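PDB 3ISL: (S)-ureidoglycine--glyoxylate transaminase from Bacillus subtilis, which catalyses the pyridoxal-phosphate-dependent transfer of an amino group from (S)-ureidoglycine to glyoxylate, yielding oxalurate and glycine in purine breakdown. Local coordinates for residues E374-L377 and F378-G382; A300-A303 and A304-A308; E328-G331 and G332-G335. All coordinates share one frame; numbering follows the deposited sequence.

Contact 1 of 3, residues E374-L377 and F378-G382; sequences ENVL and FVLAG
Leu380 lies one helical turn beyond Val376, and the two branched side chains meet on the same flank of the helix 373-389, an i to i+4 pair of the kind that gives an amphipathic helix its greasy stripe. Traced outward, the leucine first passes backbone. Its CB sits 3.9 Å from Val376 O, and equally far from Leu377 O. CG is closer, 3.4 Å from Val376 O, because the first torsion sets it anti to the carbonyl carbon and beside the backbone N (chi1 -63°), leaning back over the preceding turn. From there the branches part: CD1 stays on the helix, 3.5 Å from Val376 O and 4.2 Å from Val376 CG1, while CD2 reaches outward to the helix 288-308. Val376 O also accepts a weak hydrogen bond from Leu380 N, 3.3 Å away.

The other backbone bonds of this turn are shorter. Phe378 N gives its hydrogen to Glu374 O, Val379 N to Asn375 O at 2.9 Å, and Ala381 N to Leu377 O, the i to i+4 pattern of a regular alpha helix. Val379 also lies against this backbone: its CG1, held between the backbone N and the carbonyl carbon (chi1 77°), lies 3.3 Å from Val376 O and nearly as close to Asn375 O. Phe378 touches the preceding turn through CB, over Glu374 O, whereas its ring leads away from the segment 374-377.

The buried side chains Val376, Val379 and Leu380 face two helices. Val376 rests on Tyr407 and Leu380 on Ala403 of the helix 398-408, and Val379 and Leu380 meet Leu302 of the helix 288-308. Leu377, at the partly exposed margin, touches Ala403 and Tyr407; on another flank Phe378 reaches Thr13 of the strand 13-14.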
ATOM      1  N   GLU A 374      12.968 -14.589 -24.487  1.00 25.65           N
ATOM      2  CA  GLU A 374      12.666 -13.505 -25.424  1.00 25.99           C
ATOM      3  C   GLU A 374      13.261 -12.146 -24.962  1.00 25.83           C
ATOM      4  O   GLU A 374      13.800 -11.361 -25.790  1.00 26.38           O
ATOM      5  CB  GLU A 374      11.130 -13.361 -25.656  1.00 25.28           C
ATOM      6  CG  GLU A 374      10.502 -14.609 -26.360  1.00 27.75           C
ATOM      7  CD  GLU A 374       9.962 -15.641 -25.349  1.00 25.31           C
ATOM      8  OE1 GLU A 374      10.386 -15.687 -24.164  1.00 21.74           O
ATOM      9  OE2 GLU A 374       9.088 -16.405 -25.744  1.00 29.24           O
ATOM     10  N   ASN A 375      13.145 -11.882 -23.658  1.00 24.94           N
ATOM     11  CA  ASN A 375      13.602 -10.618 -23.048  1.00 25.21           C
ATOM     12  C   ASN A 375      15.147 -10.629 -22.977  1.00 25.62           C
ATOM     13  O   ASN A 375      15.832  -9.621 -23.248  1.00 27.29           O
ATOM     14  CB  ASN A 375      13.050 -10.462 -21.627  1.00 24.13           C
ATOM     15  CG  ASN A 375      11.802  -9.751 -21.572  1.00 24.92           C
ATOM     16  OD1 ASN A 375      11.453  -9.144 -20.522  1.00 26.61           O
ATOM     17  ND2 ASN A 375      11.068  -9.768 -22.670  1.00 17.45           N
ATOM     18  N   VAL A 376      15.708 -11.791 -22.646  1.00 25.09           N
ATOM     19  CA  VAL A 376      17.140 -11.880 -22.623  1.00 23.37           C
ATOM     20  C   VAL A 376      17.710 -11.636 -24.020  1.00 24.49           C
ATOM     21  O   VAL A 376      18.633 -10.888 -24.197  1.00 23.98           O
ATOM     22  CB  VAL A 376      17.598 -13.236 -22.070  1.00 24.73           C
ATOM     23  CG1 VAL A 376      19.035 -13.459 -22.472  1.00 20.58           C
ATOM     24  CG2 VAL A 376      17.491 -13.191 -20.539  1.00 22.38           C
ATOM     25  N   LEU A 377      17.129 -12.250 -25.038  1.00 25.44           N
ATOM     26  CA  LEU A 377      17.563 -11.967 -26.422  1.00 25.08           C
ATOM     27  C   LEU A 377      17.360 -10.488 -26.831  1.00 25.61           C
ATOM     28  O   LEU A 377      18.251  -9.878 -27.435  1.00 26.53           O
ATOM     29  CB  LEU A 377      16.823 -12.903 -27.391  1.00 24.27           C
ATOM     30  CG  LEU A 377      17.367 -14.284 -27.797  1.00 27.98           C
ATOM     31  CD1 LEU A 377      18.682 -14.763 -27.224  1.00 24.79           C
ATOM     32  CD2 LEU A 377      16.347 -15.407 -27.916  1.00 23.79           C
ATOM     33  N   PHE A 378      16.210  -9.899 -26.515  1.00 25.15           N
ATOM     34  CA  PHE A 378      15.948  -8.521 -26.957  1.00 26.48           C
ATOM     35  C   PHE A 378      16.827  -7.505 -26.245  1.00 26.07           C
ATOM     36  O   PHE A 378      17.256  -6.515 -26.851  1.00 27.00           O
ATOM     37  CB  PHE A 378      14.453  -8.197 -26.776  1.00 27.35           C
ATOM     38  CG  PHE A 378      13.957  -6.908 -27.473  1.00 32.37           C
ATOM     39  CD1 PHE A 378      14.557  -6.385 -28.630  1.00 35.09           C
ATOM     40  CD2 PHE A 378      12.801  -6.243 -26.976  1.00 35.75           C
ATOM     41  CE1 PHE A 378      14.023  -5.204 -29.241  1.00 36.82           C
ATOM     42  CE2 PHE A 378      12.275  -5.074 -27.607  1.00 35.25           C
ATOM     43  CZ  PHE A 378      12.893  -4.575 -28.720  1.00 34.42           C
ATOM     44  N   VAL A 379      17.099  -7.723 -24.963  1.00 25.57           N
ATOM     45  CA  VAL A 379      17.902  -6.767 -24.236  1.00 25.75           C
ATOM     46  C   VAL A 379      19.340  -6.769 -24.797  1.00 25.70           C
ATOM     47  O   VAL A 379      19.995  -5.698 -24.884  1.00 23.16           O
ATOM     48  CB  VAL A 379      17.867  -6.983 -22.686  1.00 26.42           C
ATOM     49  CG1 VAL A 379      18.772  -8.172 -22.298  1.00 27.16           C
ATOM     50  CG2 VAL A 379      18.329  -5.681 -21.946  1.00 25.68           C
ATOM     51  N   LEU A 380      19.839  -7.945 -25.198  1.00 26.98           N
ATOM     52  CA  LEU A 380      21.221  -8.000 -25.787  1.00 27.62           C
ATOM     53  C   LEU A 380      21.202  -7.355 -27.178  1.00 26.78           C
ATOM     54  O   LEU A 380      22.136  -6.622 -27.551  1.00 27.58           O
ATOM     55  CB  LEU A 380      21.765  -9.428 -25.897  1.00 27.06           C
ATOM     56  CG  LEU A 380      21.954 -10.176 -24.577  1.00 27.25           C
ATOM     57  CD1 LEU A 380      22.000 -11.649 -24.883  1.00 25.09           C
ATOM     58  CD2 LEU A 380      23.256  -9.710 -23.929  1.00 24.92           C
ATOM     59  N   ALA A 381      20.153  -7.620 -27.949  1.00 25.60           N
ATOM     60  CA  ALA A 381      20.088  -7.027 -29.294  1.00 26.27           C
ATOM     61  C   ALA A 381      20.022  -5.488 -29.185  1.00 26.17           C
ATOM     62  O   ALA A 381      20.766  -4.806 -29.833  1.00 26.69           O
ATOM     63  CB  ALA A 381      18.918  -7.561 -30.055  1.00 25.65           C
ATOM     64  N   GLY A 382      19.143  -4.981 -28.325  1.00 26.43           N
ATOM     65  CA  GLY A 382      18.996  -3.559 -28.123  1.00 25.61           C
ATOM     66  C   GLY A 382      20.264  -2.921 -27.595  1.00 26.50           C
ATOM     67  O   GLY A 382      20.690  -1.840 -28.092  1.00 26.14           O
TER

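Contact 2 of 3, residues A300-A303 and A304-A308; sequences AALA and AGIKA
Leu302 and Ile306 lie side by side and point the same way, one turn apart on the buried face of the helix 288-308. Leu302 CD1 comes 4.2 Å from Ile306 CG1. The leucine CG stands anti to its own N (chi1 179°), and the end of the chain thereby comes nearer to the following turn than its CB does. Ile306 CG1 also rests 3.4 Å from Leu302 O, the same oxygen that accepts a 2.8 Å hydrogen bond from Ile306 N, with the donor nearly in line with the C=O bond. Polar backbone and hydrocarbon are therefore packed closely here.

The solvent side is sparse. Ala300 offers a single exposed methyl group. Lys307 touches the preceding turn through CB, 3.3 Å from Ala303 O, and then its chain bends away into an exposed position.

Between these faces, Ala301 and Ala304 meet Val406 of the helix 398-408, while the branched pair meets the helix 373-389 and, through Thr325 and Val327, the strand 324-328. The helix thus joins one strand to two helices, consistent with the small C-terminal domain of fold-type I pyridoxal-phosphate enzymes, the group to which class-V aminotransferases belong.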
ATOM      1  N   ALA A 300      22.718 -17.319 -17.230  1.00 16.42           N
ATOM      2  CA  ALA A 300      23.862 -17.862 -17.949  1.00 19.05           C
ATOM      3  C   ALA A 300      23.856 -17.401 -19.432  1.00 19.45           C
ATOM      4  O   ALA A 300      24.871 -16.929 -19.917  1.00 19.68           O
ATOM      5  CB  ALA A 300      23.905 -19.391 -17.839  1.00 18.98           C
ATOM      6  N   ALA A 301      22.705 -17.487 -20.109  1.00 18.70           N
ATOM      7  CA  ALA A 301      22.550 -16.930 -21.433  1.00 18.03           C
ATOM      8  C   ALA A 301      22.870 -15.395 -21.532  1.00 18.89           C
ATOM      9  O   ALA A 301      23.629 -15.005 -22.412  1.00 17.26           O
ATOM     10  CB  ALA A 301      21.121 -17.236 -21.948  1.00 18.98           C
ATOM     11  N   LEU A 302      22.264 -14.541 -20.657  1.00 18.43           N
ATOM     12  CA  LEU A 302      22.619 -13.117 -20.591  1.00 18.28           C
ATOM     13  C   LEU A 302      24.141 -12.900 -20.469  1.00 19.53           C
ATOM     14  O   LEU A 302      24.743 -12.135 -21.244  1.00 20.69           O
ATOM     15  CB  LEU A 302      21.872 -12.399 -19.452  1.00 17.97           C
ATOM     16  CG  LEU A 302      22.186 -10.905 -19.292  1.00 16.70           C
ATOM     17  CD1 LEU A 302      21.659 -10.138 -20.515  1.00 18.08           C
ATOM     18  CD2 LEU A 302      21.559 -10.299 -18.042  1.00 17.12           C
ATOM     19  N   ALA A 303      24.752 -13.607 -19.501  1.00 21.00           N
ATOM     20  CA  ALA A 303      26.182 -13.565 -19.226  1.00 20.83           C
ATOM     21  C   ALA A 303      27.050 -13.892 -20.436  1.00 20.18           C
ATOM     22  O   ALA A 303      28.034 -13.137 -20.743  1.00 19.19           O
ATOM     23  CB  ALA A 303      26.536 -14.491 -18.039  1.00 21.38           C
ATOM     24  N   ALA A 304      26.710 -14.983 -21.137  1.00 19.71           N
ATOM     25  CA  ALA A 304      27.515 -15.321 -22.351  1.00 19.97           C
ATOM     26  C   ALA A 304      27.257 -14.233 -23.406  1.00 20.19           C
ATOM     27  O   ALA A 304      28.181 -13.832 -24.073  1.00 18.18           O
ATOM     28  CB  ALA A 304      27.238 -16.753 -22.892  1.00 18.78           C
ATOM     29  N   GLY A 305      26.039 -13.667 -23.485  1.00 18.89           N
ATOM     30  CA  GLY A 305      25.846 -12.593 -24.454  1.00 18.79           C
ATOM     31  C   GLY A 305      26.655 -11.340 -24.142  1.00 20.59           C
ATOM     32  O   GLY A 305      27.318 -10.741 -25.061  1.00 22.50           O
ATOM     33  N   ILE A 306      26.643 -10.925 -22.869  1.00 20.48           N
ATOM     34  CA  ILE A 306      27.344  -9.693 -22.438  1.00 19.42           C
ATOM     35  C   ILE A 306      28.836  -9.867 -22.687  1.00 20.84           C
ATOM     36  O   ILE A 306      29.527  -8.945 -23.145  1.00 20.89           O
ATOM     37  CB  ILE A 306      27.098  -9.403 -20.939  1.00 19.56           C
ATOM     38  CG1 ILE A 306      25.636  -8.931 -20.695  1.00 18.76           C
ATOM     39  CG2 ILE A 306      28.148  -8.430 -20.365  1.00 16.95           C
ATOM     40  CD1 ILE A 306      25.181  -7.633 -21.555  1.00 19.23           C
ATOM     41  N   LYS A 307      29.333 -11.062 -22.385  1.00 21.66           N
ATOM     42  CA  LYS A 307      30.775 -11.383 -22.568  1.00 21.49           C
ATOM     43  C   LYS A 307      31.244 -11.353 -24.016  1.00 22.63           C
ATOM     44  O   LYS A 307      32.309 -10.788 -24.340  1.00 24.21           O
ATOM     45  CB  LYS A 307      31.113 -12.746 -21.970  1.00 20.24           C
ATOM     46  CG  LYS A 307      32.650 -13.046 -22.054  1.00 24.02           C
ATOM     47  CD  LYS A 307      32.953 -14.532 -21.906  1.00 27.09           C
ATOM     48  CE  LYS A 307      33.265 -14.867 -20.457  1.00 30.99           C
ATOM     49  NZ  LYS A 307      34.486 -15.780 -20.463  1.00 32.20           N
ATOM     50  N   ALA A 308      30.477 -12.010 -24.884  1.00 23.52           N
ATOM     51  CA  ALA A 308      30.783 -12.144 -26.289  1.00 23.89           C
ATOM     52  C   ALA A 308      30.691 -10.763 -26.929  1.00 24.39           C
ATOM     53  O   ALA A 308      31.385 -10.450 -27.912  1.00 24.61           O
ATOM     54  CB  ALA A 308      29.804 -13.107 -26.914  1.00 24.08           C
TER

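Contact 3 of 3, residues E328-G331 and G332-G335; sequences EIPG and GIDG
Ile333 folds back on Pro330 across the type II beta turn that they delimit. One hydrogen bond closes it: Ile333 N to Pro330 O, long at 3.3 Å and bent to 136° at the hydrogen, the donor tilted from the carbonyl plane. Gly331 and Gly332 fill the corners, Gly332 with the positive phi (76°) expected at the third position.

Apolar contacts flank the bond. Ile333 CD1 lies 3.8 Å from Pro330 CG and 3.9 Å from Pro330 CB, passing at a slant by the CB-CG side of the proline ring. Ile329 meets the returning chain with both branches: CG2 stands anti to the backbone N and CG1 beside it (chi1 -59°), which sends one to Ile333 and the other to Gly335. Ile329 CG2 lies 4.3 Å from Ile333 CG2 and 3.3 Å from Ile333 O; Ile329 CD1 extends to Gly335 CA at 3.9 Å, where no side chain intervenes.

Capping is the third kind: Asp334 is the N-cap of the helix 335-346, its OD1 accepting weak hydrogen bonds from Glu336 N and Ser337 N. Separately, Trp362 of the strand 361-365 touches Ile329 and Pro330 and donates from NE1 to Gly335 O.

With a single long, bent hydrogen bond closing it, the turn probably owes much of its shape to glycine conformations and isoleucine-proline packing, while the aspartate carboxylate would complement the positive end of the helix dipole.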
ATOM      1  N   GLU A 328      29.779  -3.359 -16.657  1.00 25.07           N
ATOM      2  CA  GLU A 328      30.661  -2.199 -16.566  1.00 26.23           C
ATOM      3  C   GLU A 328      30.462  -1.324 -17.796  1.00 26.34           C
ATOM      4  O   GLU A 328      30.523  -1.818 -18.936  1.00 25.74           O
ATOM      5  CB  GLU A 328      32.151  -2.621 -16.360  1.00 26.79           C
ATOM      6  CG  GLU A 328      32.466  -2.980 -14.882  1.00 28.64           C
ATOM      7  CD  GLU A 328      33.880  -3.527 -14.594  1.00 34.39           C
ATOM      8  OE1 GLU A 328      34.167  -3.751 -13.380  1.00 34.99           O
ATOM      9  OE2 GLU A 328      34.692  -3.721 -15.544  1.00 32.59           O
ATOM     10  N   ILE A 329      30.196  -0.038 -17.547  1.00 25.90           N
ATOM     11  CA  ILE A 329      30.140   0.982 -18.584  1.00 26.09           C
ATOM     12  C   ILE A 329      31.562   1.276 -19.073  1.00 26.16           C
ATOM     13  O   ILE A 329      32.420   1.731 -18.332  1.00 26.16           O
ATOM     14  CB  ILE A 329      29.433   2.285 -18.090  1.00 25.88           C
ATOM     15  CG1 ILE A 329      27.988   1.960 -17.627  1.00 24.96           C
ATOM     16  CG2 ILE A 329      29.466   3.395 -19.187  1.00 25.70           C
ATOM     17  CD1 ILE A 329      27.333   3.042 -16.741  1.00 18.22           C
ATOM     18  N   PRO A 330      31.818   1.006 -20.339  1.00 26.78           N
ATOM     19  CA  PRO A 330      33.184   1.251 -20.895  1.00 26.48           C
ATOM     20  C   PRO A 330      33.570   2.735 -20.865  1.00 27.43           C
ATOM     21  O   PRO A 330      32.695   3.611 -20.970  1.00 26.81           O
ATOM     22  CB  PRO A 330      33.066   0.770 -22.333  1.00 26.20           C
ATOM     23  CG  PRO A 330      31.672   0.044 -22.434  1.00 26.33           C
ATOM     24  CD  PRO A 330      30.826   0.591 -21.347  1.00 25.34           C
ATOM     25  N   GLY A 331      34.857   3.025 -20.703  1.00 28.24           N
ATOM     26  CA  GLY A 331      35.347   4.420 -20.660  1.00 28.95           C
ATOM     27  C   GLY A 331      34.922   5.211 -21.893  1.00 30.43           C
ATOM     28  O   GLY A 331      34.893   4.658 -23.006  1.00 31.08           O
ATOM     29  N   GLY A 332      34.571   6.491 -21.717  1.00 30.64           N
ATOM     30  CA  GLY A 332      34.119   7.334 -22.851  1.00 31.27           C
ATOM     31  C   GLY A 332      32.685   7.100 -23.378  1.00 32.43           C
ATOM     32  O   GLY A 332      32.300   7.593 -24.469  1.00 31.12           O
ATOM     33  N   ILE A 333      31.880   6.346 -22.625  1.00 32.33           N
ATOM     34  CA  ILE A 333      30.495   6.121 -23.030  1.00 32.40           C
ATOM     35  C   ILE A 333      29.588   6.646 -21.930  1.00 31.94           C
ATOM     36  O   ILE A 333      29.756   6.300 -20.766  1.00 32.22           O
ATOM     37  CB  ILE A 333      30.207   4.638 -23.337  1.00 32.98           C
ATOM     38  CG1 ILE A 333      30.741   4.279 -24.727  1.00 35.41           C
ATOM     39  CG2 ILE A 333      28.707   4.365 -23.307  1.00 30.75           C
ATOM     40  CD1 ILE A 333      31.046   2.806 -24.915  1.00 39.32           C
ATOM     41  N   ASP A 334      28.643   7.504 -22.308  1.00 30.58           N
ATOM     42  CA  ASP A 334      27.732   8.105 -21.363  1.00 29.84           C
ATOM     43  C   ASP A 334      26.647   7.042 -21.072  1.00 28.55           C
ATOM     44  O   ASP A 334      25.853   6.699 -21.930  1.00 26.93           O
ATOM     45  CB  ASP A 334      27.157   9.404 -21.956  1.00 30.73           C
ATOM     46  CG  ASP A 334      26.023  10.000 -21.112  1.00 34.17           C
ATOM     47  OD1 ASP A 334      25.561   9.346 -20.144  1.00 36.45           O
ATOM     48  OD2 ASP A 334      25.593  11.130 -21.436  1.00 37.25           O
ATOM     49  N   GLY A 335      26.687   6.490 -19.874  1.00 28.01           N
ATOM     50  CA  GLY A 335      25.819   5.388 -19.494  1.00 27.76           C
ATOM     51  C   GLY A 335      24.357   5.810 -19.431  1.00 28.93           C
ATOM     52  O   GLY A 335      23.436   4.983 -19.665  1.00 28.83           O
TER

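From the N terminus, contact 2 comes first, at the end of the helix 288-308; contact 3 follows, turning the chain between the strand 324-328 and the helix 335-346; contact 1 comes last, near the start of the helix 373-389. Each is local and complete before the next begins, so none nests or crosses, and contact 3 alone reverses the chain. Contacts 1 and 2 touch: Leu380 CD2 packs 3.7 Å from Ile306 CD1, joining their two helices, while the helix 398-408 packs against both. Contact 3 stays apart, its nearest atoms about 6 Å from contact 2, but the strand 324-328 lies against the helix 288-308. All three are remote from the cofactor pocket.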